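Local atomic coordinates of catalase (Pseudomonas syringae, PDB entry 1M7S), a protein that decomposes hydrogen peroxide into water and molecular oxygen with the help of a heme cofactor, protecting cells from the toxic effects of the peroxide. Residues 129-133 and 162-168; 256-260 and 279-283; 451-455 and 478-484. All blocks are in the same frame, centred on the assembly; numbering follows the deposited sequence.

Interaction 1. Residues 129-133 and 162-168; sequences FFIRD and FSHVPEA
F162, in the last turn of helix 155-163, brings its ring against F130, the nearest approach being from F162 CE2 to F130 CB at 3.9 Å. The two rings lie oblique to one another, their planes at 38°, and each also makes an edge-to-face contact with F144, so that three aromatic rings gather here. The chain then turns back toward 129-133, and the N-H of V165 is taken up by the carbonyl of F162. V165 sends CG1 to I131 CG2, 4.3 Å away, and the same methyl lies near F130 O. This is heme-pocket architecture of the catalase fold: segment 129-133 lies between strand 117-124 of the beta-barrel and helix 137-144, with F129 touching the heme while the turn after helix 155-163 packs on F130, I131 and R132. E167 meets R132 chiefly through its aliphatic part. Its CB lies over one face of the guanidinium, 3.5 Å from R132 NH2, a position reached because the arginine chain folds at chi3 (56°). The carboxylate plane is within 17° of the guanidinium plane, yet E167 OE1 sits well out of the latter, 4.0 Å from R132 NH2; no N-H points at it, and any attraction is probably electrostatic only. Two waters make the polar link instead: one takes the backbone N-H of R132, the other an N-H of R132 NH2 in the guanidinium plane, and both donate to E167 OE1. R132 NH2, which also serves the water, makes a salt bridge to E409, and NH1 makes one to D274. A third water donates to E167 O and to F129 O. A168 finally places its CA 3.2 Å from F130 O, with its CB beside the CB of F130.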
loop_
_atom_site.group_PDB
_atom_site.type_symbol
_atom_site.label_atom_id
_atom_site.label_comp_id
_atom_site.label_asym_id
_atom_site.label_seq_id
_atom_site.Cartn_x
_atom_site.Cartn_y
_atom_site.Cartn_z
ATOM N N PHE A 129 -16.289 29.369 -4.993
ATOM C CA PHE A 129 -16.243 28.239 -4.049
ATOM C C PHE A 129 -16.753 28.687 -2.687
ATOM O O PHE A 129 -17.061 29.881 -2.498
ATOM C CB PHE A 129 -14.796 27.750 -3.953
ATOM C CG PHE A 129 -14.771 26.306 -3.518
ATOM C CD1 PHE A 129 -14.151 25.938 -2.326
ATOM C CD2 PHE A 129 -15.367 25.339 -4.308
ATOM C CE1 PHE A 129 -14.142 24.610 -1.963
ATOM C CE2 PHE A 129 -15.366 24.007 -3.931
ATOM C CZ PHE A 129 -14.754 23.650 -2.741
ATOM N N PHE A 130 -16.995 27.763 -1.777
ATOM C CA PHE A 130 -17.565 28.106 -0.485
ATOM C C PHE A 130 -16.543 28.713 0.448
ATOM O O PHE A 130 -16.980 29.393 1.400
ATOM C CB PHE A 130 -18.147 26.841 0.165
ATOM C CG PHE A 130 -19.044 26.059 -0.772
ATOM C CD1 PHE A 130 -18.558 24.998 -1.523
ATOM C CD2 PHE A 130 -20.399 26.324 -0.783
ATOM C CE1 PHE A 130 -19.406 24.276 -2.352
ATOM C CE2 PHE A 130 -21.264 25.598 -1.585
ATOM C CZ PHE A 130 -20.768 24.583 -2.384
ATOM N N ILE A 131 -15.261 28.339 0.291
ATOM C CA ILE A 131 -14.298 28.852 1.275
ATOM C C ILE A 131 -13.144 29.552 0.556
ATOM O O ILE A 131 -13.119 29.398 -0.663
ATOM C CB ILE A 131 -13.718 27.715 2.142
ATOM C CG1 ILE A 131 -13.198 26.598 1.251
ATOM C CG2 ILE A 131 -14.767 27.255 3.148
ATOM C CD1 ILE A 131 -12.393 25.503 1.985
ATOM N N ARG A 132 -12.310 30.308 1.284
ATOM C CA ARG A 132 -11.260 31.007 0.524
ATOM C C ARG A 132 -9.857 30.658 0.942
ATOM O O ARG A 132 -8.928 31.359 0.475
ATOM C CB ARG A 132 -11.528 32.530 0.679
ATOM C CG ARG A 132 -11.575 32.964 2.136
ATOM C CD ARG A 132 -11.611 34.467 2.267
ATOM N NE ARG A 132 -12.669 35.203 1.593
ATOM C CZ ARG A 132 -13.577 35.901 2.282
ATOM N NH1 ARG A 132 -14.446 36.644 1.600
ATOM N NH2 ARG A 132 -13.603 35.815 3.627
ATOM N N ASP A 133 -9.703 29.697 1.885
ATOM C CA ASP A 133 -8.352 29.331 2.304
ATOM C C ASP A 133 -8.321 27.821 2.391
ATOM O O ASP A 133 -9.229 27.275 3.014
ATOM C CB ASP A 133 -7.937 30.024 3.623
ATOM C CG ASP A 133 -6.485 29.831 3.986
ATOM O OD1 ASP A 133 -5.998 28.662 3.949
ATOM O OD2 ASP A 133 -5.731 30.804 4.349
ATOM N N PHE A 162 -20.957 26.208 8.442
ATOM C CA PHE A 162 -21.118 27.401 7.612
ATOM C C PHE A 162 -21.700 28.610 8.336
ATOM O O PHE A 162 -21.458 29.748 7.906
ATOM C CB PHE A 162 -21.942 27.101 6.353
ATOM C CG PHE A 162 -21.180 26.322 5.307
ATOM C CD1 PHE A 162 -21.660 25.153 4.762
ATOM C CD2 PHE A 162 -19.979 26.835 4.839
ATOM C CE1 PHE A 162 -20.955 24.477 3.738
ATOM C CE2 PHE A 162 -19.269 26.171 3.852
ATOM C CZ PHE A 162 -19.755 25.010 3.314
ATOM N N SER A 163 -22.322 28.421 9.500
ATOM C CA SER A 163 -22.692 29.540 10.377
ATOM C C SER A 163 -21.471 30.323 10.851
ATOM O O SER A 163 -21.607 31.524 11.157
ATOM C CB SER A 163 -23.517 29.058 11.583
ATOM O OG SER A 163 -22.742 28.366 12.543
ATOM N N HIS A 164 -20.236 29.797 10.826
ATOM C CA HIS A 164 -19.031 30.538 11.106
ATOM C C HIS A 164 -18.343 31.034 9.835
ATOM O O HIS A 164 -17.223 31.549 9.868
ATOM C CB HIS A 164 -18.008 29.598 11.810
ATOM C CG HIS A 164 -18.568 28.925 13.034
ATOM N ND1 HIS A 164 -19.380 27.814 12.906
ATOM C CD2 HIS A 164 -18.467 29.193 14.367
ATOM C CE1 HIS A 164 -19.771 27.408 14.111
ATOM N NE2 HIS A 164 -19.221 28.229 14.986
ATOM N N VAL A 165 -18.962 30.827 8.659
ATOM C CA VAL A 165 -18.340 31.095 7.362
ATOM C C VAL A 165 -19.230 31.911 6.436
ATOM O O VAL A 165 -19.827 31.466 5.458
ATOM C CB VAL A 165 -18.011 29.724 6.697
ATOM C CG1 VAL A 165 -17.167 29.930 5.417
ATOM C CG2 VAL A 165 -17.223 28.780 7.605
ATOM N N PRO A 166 -19.343 33.211 6.671
ATOM C CA PRO A 166 -20.143 34.159 5.933
ATOM C C PRO A 166 -19.682 34.275 4.463
ATOM O O PRO A 166 -20.529 34.529 3.566
ATOM C CB PRO A 166 -20.008 35.544 6.661
ATOM C CG PRO A 166 -18.757 35.359 7.476
ATOM C CD PRO A 166 -18.587 33.868 7.755
ATOM N N GLU A 167 -18.424 33.929 4.205
ATOM C CA GLU A 167 -17.917 33.907 2.829
ATOM C C GLU A 167 -18.529 32.798 1.974
ATOM O O GLU A 167 -18.478 32.877 0.724
ATOM C CB GLU A 167 -16.401 33.887 2.800
ATOM C CG GLU A 167 -15.802 32.592 3.370
ATOM C CD GLU A 167 -15.425 32.770 4.855
ATOM O OE1 GLU A 167 -14.364 32.172 5.206
ATOM O OE2 GLU A 167 -16.209 33.412 5.637
ATOM N N ALA A 168 -19.168 31.774 2.558
ATOM C CA ALA A 168 -19.866 30.731 1.783
ATOM C C ALA A 168 -21.255 31.075 1.238
ATOM O O ALA A 168 -21.807 30.374 0.393
ATOM C CB ALA A 168 -20.069 29.541 2.688
HETATM O O HOH W 1 -19.054 31.562 -1.649
HETATM O O HOH W 2 -12.513 30.354 4.209
HETATM O O HOH W 3 -12.218 34.109 5.541
#

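Interaction 2. Residues 256-260 and 279-283; sequences YVQVL and WPDVP
The amide nitrogen of Q258 is gripped by two carbonyls of the 279-283 loop. Its bond to V282 O, 2.8 Å from Q258 NE2, is almost straight at 178° and lies in the plane of the amide; the one to W279 O, also 2.8 Å from Q258 NE2, is more bent, at 142°. Both N-H groups are thus used, which fixes the rotation of the amide. Its other end is held too, since a water donates to Q258 OE1 and accepts the backbone N-H of W279. A second water joins V259 N to P283 O. Beside these bonds L260 lays CD1 over the six-membered ring of W279, a CH-pi contact 3.7 Å from CD1 to the ring centroid and only 3° off the normal. The other methyl, L260 CD2, meets V282 CG2 at 3.8 Å, while V282 CG1 reaches V259 O. The indole NE1 is satisfied by P272 O, and K209 adds a cation-pi contact. The 279-283 loop lies against the end of strand 252-260, which pairs antiparallel with strands 205-214 and 284-295 in the barrel sheet, and it leads directly into the latter.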
loop_
_atom_site.group_PDB
_atom_site.type_symbol
_atom_site.label_atom_id
_atom_site.label_comp_id
_atom_site.label_asym_id
_atom_site.label_seq_id
_atom_site.Cartn_x
_atom_site.Cartn_y
_atom_site.Cartn_z
ATOM N N TYR A 256 -13.101 31.152 -22.761
ATOM C CA TYR A 256 -12.903 32.574 -22.579
ATOM C C TYR A 256 -11.972 32.923 -21.411
ATOM O O TYR A 256 -11.953 32.221 -20.378
ATOM C CB TYR A 256 -14.251 33.253 -22.328
ATOM C CG TYR A 256 -15.181 33.320 -23.502
ATOM C CD1 TYR A 256 -15.971 32.210 -23.806
ATOM C CD2 TYR A 256 -15.305 34.465 -24.293
ATOM C CE1 TYR A 256 -16.847 32.243 -24.877
ATOM C CE2 TYR A 256 -16.172 34.505 -25.378
ATOM C CZ TYR A 256 -16.920 33.384 -25.663
ATOM O OH TYR A 256 -17.788 33.358 -26.718
ATOM N N VAL A 257 -11.286 34.075 -21.546
ATOM C CA VAL A 257 -10.461 34.588 -20.443
ATOM C C VAL A 257 -10.885 35.995 -20.015
ATOM O O VAL A 257 -11.398 36.769 -20.834
ATOM C CB VAL A 257 -8.952 34.586 -20.644
ATOM C CG1 VAL A 257 -8.429 33.137 -20.748
ATOM C CG2 VAL A 257 -8.480 35.415 -21.847
ATOM N N GLN A 258 -10.734 36.299 -18.711
ATOM C CA GLN A 258 -10.945 37.616 -18.129
ATOM C C GLN A 258 -9.566 38.007 -17.623
ATOM O O GLN A 258 -8.883 37.145 -17.032
ATOM C CB GLN A 258 -11.925 37.741 -16.942
ATOM C CG GLN A 258 -13.375 37.680 -17.371
ATOM C CD GLN A 258 -14.216 37.651 -16.093
ATOM O OE1 GLN A 258 -14.065 36.663 -15.359
ATOM N NE2 GLN A 258 -15.053 38.644 -15.857
ATOM N N VAL A 259 -9.077 39.192 -17.971
ATOM C CA VAL A 259 -7.692 39.543 -17.689
ATOM C C VAL A 259 -7.532 40.782 -16.851
ATOM O O VAL A 259 -8.223 41.753 -17.200
ATOM C CB VAL A 259 -6.972 39.806 -19.057
ATOM C CG1 VAL A 259 -5.507 40.169 -18.973
ATOM C CG2 VAL A 259 -7.091 38.601 -19.974
ATOM N N LEU A 260 -6.692 40.722 -15.829
ATOM C CA LEU A 260 -6.363 41.892 -15.027
ATOM C C LEU A 260 -4.853 41.948 -14.808
ATOM O O LEU A 260 -4.133 40.939 -14.667
ATOM C CB LEU A 260 -7.012 41.911 -13.646
ATOM C CG LEU A 260 -8.521 42.080 -13.525
ATOM C CD1 LEU A 260 -8.988 41.893 -12.084
ATOM C CD2 LEU A 260 -8.965 43.441 -14.006
ATOM N N TRP A 279 -15.585 38.167 -11.170
ATOM C CA TRP A 279 -15.154 39.537 -11.509
ATOM C C TRP A 279 -16.259 40.093 -12.432
ATOM O O TRP A 279 -16.267 39.778 -13.621
ATOM C CB TRP A 279 -13.842 39.488 -12.268
ATOM C CG TRP A 279 -12.635 38.980 -11.549
ATOM C CD1 TRP A 279 -12.469 38.762 -10.201
ATOM C CD2 TRP A 279 -11.354 38.741 -12.146
ATOM N NE1 TRP A 279 -11.185 38.357 -9.934
ATOM C CE2 TRP A 279 -10.480 38.341 -11.129
ATOM C CE3 TRP A 279 -10.891 38.800 -13.476
ATOM C CZ2 TRP A 279 -9.163 37.981 -11.361
ATOM C CZ3 TRP A 279 -9.557 38.470 -13.696
ATOM C CH2 TRP A 279 -8.708 38.051 -12.672
ATOM N N PRO A 280 -17.205 40.803 -11.855
ATOM C CA PRO A 280 -18.423 41.187 -12.526
ATOM C C PRO A 280 -18.264 42.040 -13.768
ATOM O O PRO A 280 -19.030 41.792 -14.711
ATOM C CB PRO A 280 -19.311 41.958 -11.519
ATOM C CG PRO A 280 -18.577 41.776 -10.224
ATOM C CD PRO A 280 -17.204 41.165 -10.442
ATOM N N ASP A 281 -17.368 43.007 -13.781
ATOM C CA ASP A 281 -17.328 43.852 -14.991
ATOM C C ASP A 281 -16.121 43.680 -15.894
ATOM O O ASP A 281 -16.057 44.393 -16.921
ATOM C CB ASP A 281 -17.515 45.312 -14.534
ATOM C CG ASP A 281 -18.729 45.478 -13.644
ATOM O OD1 ASP A 281 -19.857 45.211 -14.112
ATOM O OD2 ASP A 281 -18.543 45.785 -12.440
ATOM N N VAL A 282 -15.250 42.703 -15.661
ATOM C CA VAL A 282 -14.106 42.567 -16.573
ATOM C C VAL A 282 -14.588 41.827 -17.813
ATOM O O VAL A 282 -15.188 40.765 -17.701
ATOM C CB VAL A 282 -12.958 41.838 -15.871
ATOM C CG1 VAL A 282 -11.728 41.766 -16.749
ATOM C CG2 VAL A 282 -12.606 42.574 -14.572
ATOM N N PRO A 283 -14.274 42.341 -18.983
ATOM C CA PRO A 283 -14.704 41.771 -20.238
ATOM C C PRO A 283 -14.111 40.384 -20.484
ATOM O O PRO A 283 -13.000 40.156 -20.009
ATOM C CB PRO A 283 -14.271 42.739 -21.355
ATOM C CG PRO A 283 -13.655 43.905 -20.614
ATOM C CD PRO A 283 -13.560 43.621 -19.125
HETATM O O HOH W 4 -15.551 36.197 -13.238
HETATM O O HOH W 5 -10.408 40.808 -19.986
#

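Interaction 3. Residues 451-455 and 478-484; sequences SYLYK and LAASLKD. Unlike the reference sequence in segment 451-455: Y452 (reference Val).
K455 and D484 meet in a salt bridge, K455 NZ standing 2.6 Å from D484 OD1 and approaching from above the carboxylate plane, 40° out of it. The ammonium also gives a hydrogen to a water 2.8 Å from K455 NZ. That water lies within hydrogen-bonding distance of the backbone carbonyls of A479 and L482 near the C-terminus, and can link the lysine to one or other of them. A479 O has a second claimant in the N-H of L482, and the N-H of S481 goes to L478 O, both i to i+3 bonds of a turn. On the other segment K455 N bonds to S451 O, with a weak second bond to Y452 O. The lysine runs its CG out anti to the backbone N (chi1 178°) and then bends at chi2, which carries CE to 3.5 Å from L482 O, its CG passing L482 CB. The hydroxyls find their polar partners outside the two segments: S451 OG at I448 O, Y452 OH probably at S163 O. Y452 differs from the reference sequence, which has valine there. L482 CD1 lies at the edge of the Y452 ring, in its plane, 3.7 Å from Y452 CD2; A479 CB touches Y454 CD2 at 3.6 Å; and S451 CB rests on L478 CB, also at 3.6 Å. The contact lays the last helix and the C-terminal tail against helix 443-456, with helix 458-467 packing on L453 and Y454 and helix 169-176 on Y452 and L453.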
loop_
_atom_site.group_PDB
_atom_site.type_symbol
_atom_site.label_atom_id
_atom_site.label_comp_id
_atom_site.label_asym_id
_atom_site.label_seq_id
_atom_site.Cartn_x
_atom_site.Cartn_y
_atom_site.Cartn_z
ATOM N N SER A 451 -29.376 35.148 8.719
ATOM C CA SER A 451 -28.904 36.542 8.725
ATOM C C SER A 451 -27.997 36.792 7.530
ATOM O O SER A 451 -28.027 37.882 6.925
ATOM C CB SER A 451 -28.227 36.921 10.046
ATOM O OG SER A 451 -26.911 36.413 10.205
ATOM N N TYR A 452 -27.183 35.779 7.175
ATOM C CA TYR A 452 -26.338 35.927 5.977
ATOM C C TYR A 452 -27.164 36.101 4.731
ATOM O O TYR A 452 -26.897 36.966 3.895
ATOM C CB TYR A 452 -25.387 34.732 5.829
ATOM C CG TYR A 452 -24.436 34.560 7.013
ATOM C CD1 TYR A 452 -23.835 33.307 7.207
ATOM C CD2 TYR A 452 -24.061 35.603 7.842
ATOM C CE1 TYR A 452 -22.937 33.130 8.244
ATOM C CE2 TYR A 452 -23.186 35.427 8.900
ATOM C CZ TYR A 452 -22.612 34.180 9.091
ATOM O OH TYR A 452 -21.748 33.972 10.129
ATOM N N LEU A 453 -28.230 35.323 4.555
ATOM C CA LEU A 453 -29.107 35.379 3.409
ATOM C C LEU A 453 -29.890 36.694 3.409
ATOM O O LEU A 453 -30.068 37.332 2.368
ATOM C CB LEU A 453 -30.059 34.185 3.448
ATOM C CG LEU A 453 -29.404 32.785 3.505
ATOM C CD1 LEU A 453 -30.512 31.729 3.350
ATOM C CD2 LEU A 453 -28.370 32.691 2.390
ATOM N N TYR A 454 -30.287 37.102 4.603
ATOM C CA TYR A 454 -31.049 38.379 4.740
ATOM C C TYR A 454 -30.178 39.554 4.397
ATOM O O TYR A 454 -30.642 40.567 3.858
ATOM C CB TYR A 454 -31.518 38.528 6.208
ATOM C CG TYR A 454 -32.533 39.672 6.335
ATOM C CD1 TYR A 454 -33.873 39.421 6.125
ATOM C CD2 TYR A 454 -32.101 40.956 6.626
ATOM C CE1 TYR A 454 -34.819 40.454 6.211
ATOM C CE2 TYR A 454 -33.046 41.986 6.685
ATOM C CZ TYR A 454 -34.382 41.712 6.504
ATOM O OH TYR A 454 -35.302 42.747 6.572
ATOM N N LYS A 455 -28.894 39.470 4.705
ATOM C CA LYS A 455 -27.978 40.582 4.396
ATOM C C LYS A 455 -27.680 40.616 2.909
ATOM O O LYS A 455 -27.502 41.714 2.379
ATOM C CB LYS A 455 -26.751 40.442 5.283
ATOM C CG LYS A 455 -25.665 41.476 5.074
ATOM C CD LYS A 455 -26.144 42.867 5.489
ATOM C CE LYS A 455 -24.892 43.751 5.495
ATOM N NZ LYS A 455 -25.200 45.165 5.226
ATOM N N LEU A 478 -29.611 40.248 13.940
ATOM C CA LEU A 478 -28.296 39.740 13.573
ATOM C C LEU A 478 -27.877 40.400 12.248
ATOM O O LEU A 478 -26.777 40.945 12.178
ATOM C CB LEU A 478 -28.279 38.223 13.445
ATOM C CG LEU A 478 -28.357 37.356 14.690
ATOM C CD1 LEU A 478 -28.457 35.884 14.256
ATOM C CD2 LEU A 478 -27.166 37.420 15.632
ATOM N N ALA A 479 -28.706 40.477 11.213
ATOM C CA ALA A 479 -28.219 41.102 9.968
ATOM C C ALA A 479 -27.817 42.563 10.095
ATOM O O ALA A 479 -26.885 43.039 9.441
ATOM C CB ALA A 479 -29.247 40.961 8.873
ATOM N N ALA A 480 -28.502 43.343 10.943
ATOM C CA ALA A 480 -28.173 44.753 11.113
ATOM C C ALA A 480 -26.746 44.990 11.554
ATOM O O ALA A 480 -26.197 46.054 11.219
ATOM C CB ALA A 480 -29.154 45.341 12.154
ATOM N N SER A 481 -26.120 44.084 12.295
ATOM C CA SER A 481 -24.766 44.179 12.763
ATOM C C SER A 481 -23.750 43.627 11.748
ATOM O O SER A 481 -22.579 43.667 12.099
ATOM C CB SER A 481 -24.504 43.363 14.041
ATOM O OG SER A 481 -25.536 43.447 15.000
ATOM N N LEU A 482 -24.188 43.036 10.640
ATOM C CA LEU A 482 -23.248 42.470 9.680
ATOM C C LEU A 482 -22.691 43.590 8.812
ATOM O O LEU A 482 -23.399 44.571 8.577
ATOM C CB LEU A 482 -23.915 41.392 8.795
ATOM C CG LEU A 482 -24.208 40.058 9.509
ATOM C CD1 LEU A 482 -25.045 39.101 8.661
ATOM C CD2 LEU A 482 -22.934 39.355 9.978
ATOM N N LYS A 483 -21.446 43.465 8.372
ATOM C CA LYS A 483 -20.889 44.509 7.508
ATOM C C LYS A 483 -20.906 44.097 6.054
ATOM O O LYS A 483 -20.900 42.937 5.635
ATOM C CB LYS A 483 -19.517 44.943 8.047
ATOM C CG LYS A 483 -19.602 45.466 9.478
ATOM C CD LYS A 483 -20.626 46.592 9.624
ATOM C CE LYS A 483 -21.051 46.791 11.074
ATOM N NZ LYS A 483 -19.903 46.822 12.022
ATOM N N ASP A 484 -21.018 45.078 5.162
ATOM C CA ASP A 484 -21.038 44.877 3.724
ATOM C C ASP A 484 -19.708 44.302 3.249
ATOM O O ASP A 484 -18.856 45.001 2.675
ATOM C CB ASP A 484 -21.301 46.210 3.022
ATOM C CG ASP A 484 -22.637 46.837 3.334
ATOM O OD1 ASP A 484 -23.645 46.100 3.405
ATOM O OD2 ASP A 484 -22.704 48.077 3.474
ATOM O OXT ASP A 484 -19.522 43.062 3.363
HETATM O O HOH W 6 -26.151 45.204 7.865
#

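Overall arrangement
Interactions 1 and 3 adjoin, their centres 15 Å apart: Y452 OH of 451-455 lies 2.7 Å from S163 O of 162-168, a probable hydrogen bond, and the tyrosine ring also packs on P166. The C-terminal helices are thereby joined to the turn after helix 155-163, which packs on the heme-pocket loop 129-133. Interaction 2 stands apart, its centre about 23 Å from that of interaction 1 and 28 Å from that of interaction 3, with no touch to either; it belongs to the barrel. Interaction 1 is the closest to the chemistry, since F129 touches the heme and the F130 side chain is about 7 Å from that of N124, predicted to be catalytic. The side chain of W279 is about 13 Å from a bound heme.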